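Local coordinates for protein CsuC (Acinetobacter baumannii, PDB 6FJY) that acts as the periplasmic chaperone of the archaic chaperone-usher Csu pili, holding the tip adhesin CsuE in a pre-assembly complex, at residues Phe121-Gly126 and Gly169-Arg174. Numbering follows the deposited sequence.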
ATOM      1  N   PHE A 121       1.793  -7.272  -8.479  1.00 50.53           N
ATOM      2  CA  PHE A 121       1.103  -7.773  -9.662  1.00 51.82           C
ATOM      3  C   PHE A 121       1.138  -6.758 -10.791  1.00 45.81           C
ATOM      4  O   PHE A 121       0.845  -5.582 -10.589  1.00 43.86           O
ATOM      5  CB  PHE A 121      -0.346  -8.126  -9.358  1.00 46.10           C
ATOM      6  CG  PHE A 121      -0.487  -9.195  -8.331  1.00 50.16           C
ATOM      7  CD1 PHE A 121      -0.319 -10.518  -8.676  1.00 50.78           C
ATOM      8  CD2 PHE A 121      -0.807  -8.880  -7.017  1.00 41.64           C
ATOM      9  CE1 PHE A 121      -0.448 -11.527  -7.728  1.00 53.61           C
ATOM     10  CE2 PHE A 121      -0.930  -9.884  -6.069  1.00 44.61           C
ATOM     11  CZ  PHE A 121      -0.759 -11.207  -6.428  1.00 44.95           C
ATOM     12  N   ALA A 122       1.440  -7.241 -11.995  1.00 51.40           N
ATOM     13  CA  ALA A 122       1.426  -6.418 -13.194  1.00 59.19           C
ATOM     14  C   ALA A 122       0.492  -7.028 -14.240  1.00 57.94           C
ATOM     15  O   ALA A 122       0.328  -8.251 -14.326  1.00 42.92           O
ATOM     16  CB  ALA A 122       2.845  -6.244 -13.748  1.00 48.25           C
ATOM     17  N   TYR A 123      -0.130  -6.158 -15.032  1.00 52.11           N
ATOM     18  CA  TYR A 123      -1.261  -6.534 -15.865  1.00 62.44           C
ATOM     19  C   TYR A 123      -0.979  -6.244 -17.328  1.00 61.78           C
ATOM     20  O   TYR A 123      -0.499  -5.161 -17.676  1.00 43.89           O
ATOM     21  CB  TYR A 123      -2.540  -5.814 -15.410  1.00 58.02           C
ATOM     22  CG  TYR A 123      -2.953  -6.287 -14.043  1.00 54.51           C
ATOM     23  CD1 TYR A 123      -3.729  -7.430 -13.901  1.00 48.29           C
ATOM     24  CD2 TYR A 123      -2.516  -5.632 -12.888  1.00 54.17           C
ATOM     25  CE1 TYR A 123      -4.083  -7.890 -12.647  1.00 51.31           C
ATOM     26  CE2 TYR A 123      -2.868  -6.086 -11.622  1.00 47.29           C
ATOM     27  CZ  TYR A 123      -3.634  -7.220 -11.507  1.00 43.07           C
ATOM     28  OH  TYR A 123      -3.997  -7.692 -10.272  1.00 44.61           O
ATOM     29  N   GLY A 124      -1.263  -7.232 -18.168  1.00 60.70           N
ATOM     30  CA  GLY A 124      -1.315  -7.030 -19.593  1.00 73.28           C
ATOM     31  C   GLY A 124      -2.621  -6.387 -20.009  1.00 69.75           C
ATOM     32  O   GLY A 124      -3.492  -6.091 -19.195  1.00 57.22           O
ATOM     33  N   LYS A 125      -2.753  -6.186 -21.319  1.00 69.84           N
ATOM     34  CA  LYS A 125      -3.879  -5.437 -21.853  1.00 77.37           C
ATOM     35  C   LYS A 125      -5.189  -6.159 -21.589  1.00 64.30           C
ATOM     36  O   LYS A 125      -5.271  -7.385 -21.690  1.00 55.66           O
ATOM     37  CB  LYS A 125      -3.701  -5.231 -23.358  1.00 99.68           C
ATOM     38  CG  LYS A 125      -2.441  -4.463 -23.727  1.00113.62           C
ATOM     39  CD  LYS A 125      -2.338  -3.154 -22.951  1.00123.95           C
ATOM     40  CE  LYS A 125      -3.446  -2.179 -23.337  1.00124.76           C
ATOM     41  NZ  LYS A 125      -3.348  -0.906 -22.569  1.00123.63           N
ATOM     42  N   GLY A 126      -6.220  -5.391 -21.248  1.00 67.79           N
ATOM     43  CA  GLY A 126      -7.545  -5.958 -21.105  1.00 66.09           C
ATOM     44  C   GLY A 126      -7.853  -6.558 -19.757  1.00 56.32           C
ATOM     45  O   GLY A 126      -8.866  -7.260 -19.632  1.00 45.62           O
ATOM     46  N   GLY A 169      -9.174 -19.082 -12.985  1.00 59.07           N
ATOM     47  CA  GLY A 169      -9.355 -17.709 -13.393  1.00 51.72           C
ATOM     48  C   GLY A 169      -8.044 -17.017 -13.727  1.00 49.00           C
ATOM     49  O   GLY A 169      -6.956 -17.518 -13.465  1.00 44.76           O
ATOM     50  N   GLN A 170      -8.173 -15.828 -14.311  1.00 61.39           N
ATOM     51  CA  GLN A 170      -7.036 -15.017 -14.719  1.00 60.62           C
ATOM     52  C   GLN A 170      -6.531 -14.096 -13.611  1.00 63.28           C
ATOM     53  O   GLN A 170      -5.584 -13.337 -13.847  1.00 57.85           O
ATOM     54  CB  GLN A 170      -7.403 -14.178 -15.949  1.00 58.95           C
ATOM     55  CG  GLN A 170      -7.892 -14.963 -17.178  1.00 63.89           C
ATOM     56  CD  GLN A 170      -6.760 -15.581 -18.004  1.00 73.29           C
ATOM     57  OE1 GLN A 170      -5.601 -15.605 -17.591  1.00 65.32           O
ATOM     58  NE2 GLN A 170      -7.098 -16.046 -19.198  1.00 83.15           N
ATOM     59  N   LYS A 171      -7.146 -14.118 -12.422  1.00 55.35           N
ATOM     60  CA  LYS A 171      -6.679 -13.317 -11.292  1.00 57.59           C
ATOM     61  C   LYS A 171      -6.487 -14.212 -10.072  1.00 49.39           C
ATOM     62  O   LYS A 171      -7.096 -15.278  -9.954  1.00 43.37           O
ATOM     63  CB  LYS A 171      -7.630 -12.178 -10.929  1.00 44.95           C
ATOM     64  CG  LYS A 171      -7.665 -11.037 -11.933  1.00 57.05           C
ATOM     65  CD  LYS A 171      -8.383  -9.829 -11.371  1.00 62.73           C
ATOM     66  CE  LYS A 171      -7.458  -9.001 -10.469  1.00 60.65           C
ATOM     67  NZ  LYS A 171      -7.235  -9.641  -9.154  1.00 63.73           N
ATOM     68  N   PHE A 172      -5.590 -13.782  -9.188  1.00 60.07           N
ATOM     69  CA  PHE A 172      -5.260 -14.527  -7.980  1.00 46.43           C
ATOM     70  C   PHE A 172      -6.379 -14.448  -6.943  1.00 49.89           C
ATOM     71  O   PHE A 172      -7.220 -13.547  -6.949  1.00 43.89           O
ATOM     72  CB  PHE A 172      -3.966 -14.001  -7.351  1.00 55.93           C
ATOM     73  CG  PHE A 172      -4.094 -12.619  -6.752  1.00 54.84           C
ATOM     74  CD1 PHE A 172      -4.006 -11.487  -7.555  1.00 54.68           C
ATOM     75  CD2 PHE A 172      -4.325 -12.450  -5.394  1.00 55.17           C
ATOM     76  CE1 PHE A 172      -4.122 -10.207  -7.011  1.00 60.37           C
ATOM     77  CE2 PHE A 172      -4.446 -11.170  -4.838  1.00 56.86           C
ATOM     78  CZ  PHE A 172      -4.348 -10.046  -5.651  1.00 45.20           C
ATOM     79  N   ALA A 173      -6.344 -15.404  -6.020  1.00 51.47           N
ATOM     80  CA  ALA A 173      -7.174 -15.411  -4.830  1.00 46.67           C
ATOM     81  C   ALA A 173      -6.259 -15.349  -3.613  1.00 52.42           C
ATOM     82  O   ALA A 173      -5.256 -16.067  -3.555  1.00 44.17           O
ATOM     83  CB  ALA A 173      -8.053 -16.663  -4.766  1.00 54.54           C
ATOM     84  N   ARG A 174      -6.572 -14.453  -2.677  1.00 53.49           N
ATOM     85  CA  ARG A 174      -5.902 -14.397  -1.377  1.00 56.77           C
ATOM     86  C   ARG A 174      -6.926 -14.882  -0.352  1.00 60.99           C
ATOM     87  O   ARG A 174      -7.839 -14.144   0.032  1.00 49.11           O
ATOM     88  CB  ARG A 174      -5.364 -12.998  -1.060  1.00 52.66           C
ATOM     89  CG  ARG A 174      -4.523 -12.945   0.223  1.00 66.58           C
ATOM     90  CD  ARG A 174      -3.821 -11.593   0.499  1.00 74.08           C
ATOM     91  NE  ARG A 174      -4.533 -10.460  -0.072  1.00 83.78           N
ATOM     92  CZ  ARG A 174      -4.053  -9.668  -1.025  1.00 68.21           C
ATOM     93  NH1 ARG A 174      -2.846  -9.869  -1.526  1.00 59.50           N
ATOM     94  NH2 ARG A 174      -4.793  -8.676  -1.491  1.00 71.88           N
TER
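Phe121 and Phe172 lay their rings face to face in an offset stack. The planes are nearly parallel, at 4°, and the ring centres lie 4.0 Å apart. Followed outward from CB, Phe121 meets its partner with more and more of the ring. Its CB points toward the 169-174 segment, and chi1 of -61° sets CG beside the backbone N, anti to the carbonyl carbon. Phe121 CG is still 4.0 Å from Phe172 CE1. Phe121 CD1 faces Phe172 CD1. Phe121 CD2 faces Phe172 CE1, while Phe121 CE1 lies nearer Phe172 CD1. The far end packs tightest: Phe121 CE2 is 3.3 Å from Phe172 CE1, and Phe121 CZ sits over the centre of the Phe172 ring. The Phe172 ring comes up from the 169-174 segment, with CG placed between its backbone N and carbonyl carbon (chi1 69°). Phe172 CE2 lies 3.7 Å above the plane of the Arg174 guanidinium, offset toward its rim.

Beside the stack, Tyr123 OH lies at the edge of the Phe172 ring, 4.1 Å from Phe172 CE1. Lys171 crosses Tyr123 at about a right angle, and its CE comes within 3.7 Å of Tyr123 OH. The lysine chain bends at its last two torsions, and Lys171 NZ stays alongside, 3.9 Å from Tyr123 OH. No hydrogen bond joins the two segments directly. Glu85 links them instead: OE2 is hydrogen-bonded to Tyr123 OH and makes a long, weak ion pair with Lys171 NZ, while OE1 takes the Phe172 backbone N-H.

The contact is buried between the two Ig-like domains of this PapD-type chaperone. Phe121 and Tyr123 end strand 109-123 of the N-terminal domain, which pairs with strands 85-95 and 11-12. Across from them, Lys171 and Phe172 lead into strand 173-175, which pairs antiparallel with strand 195-197.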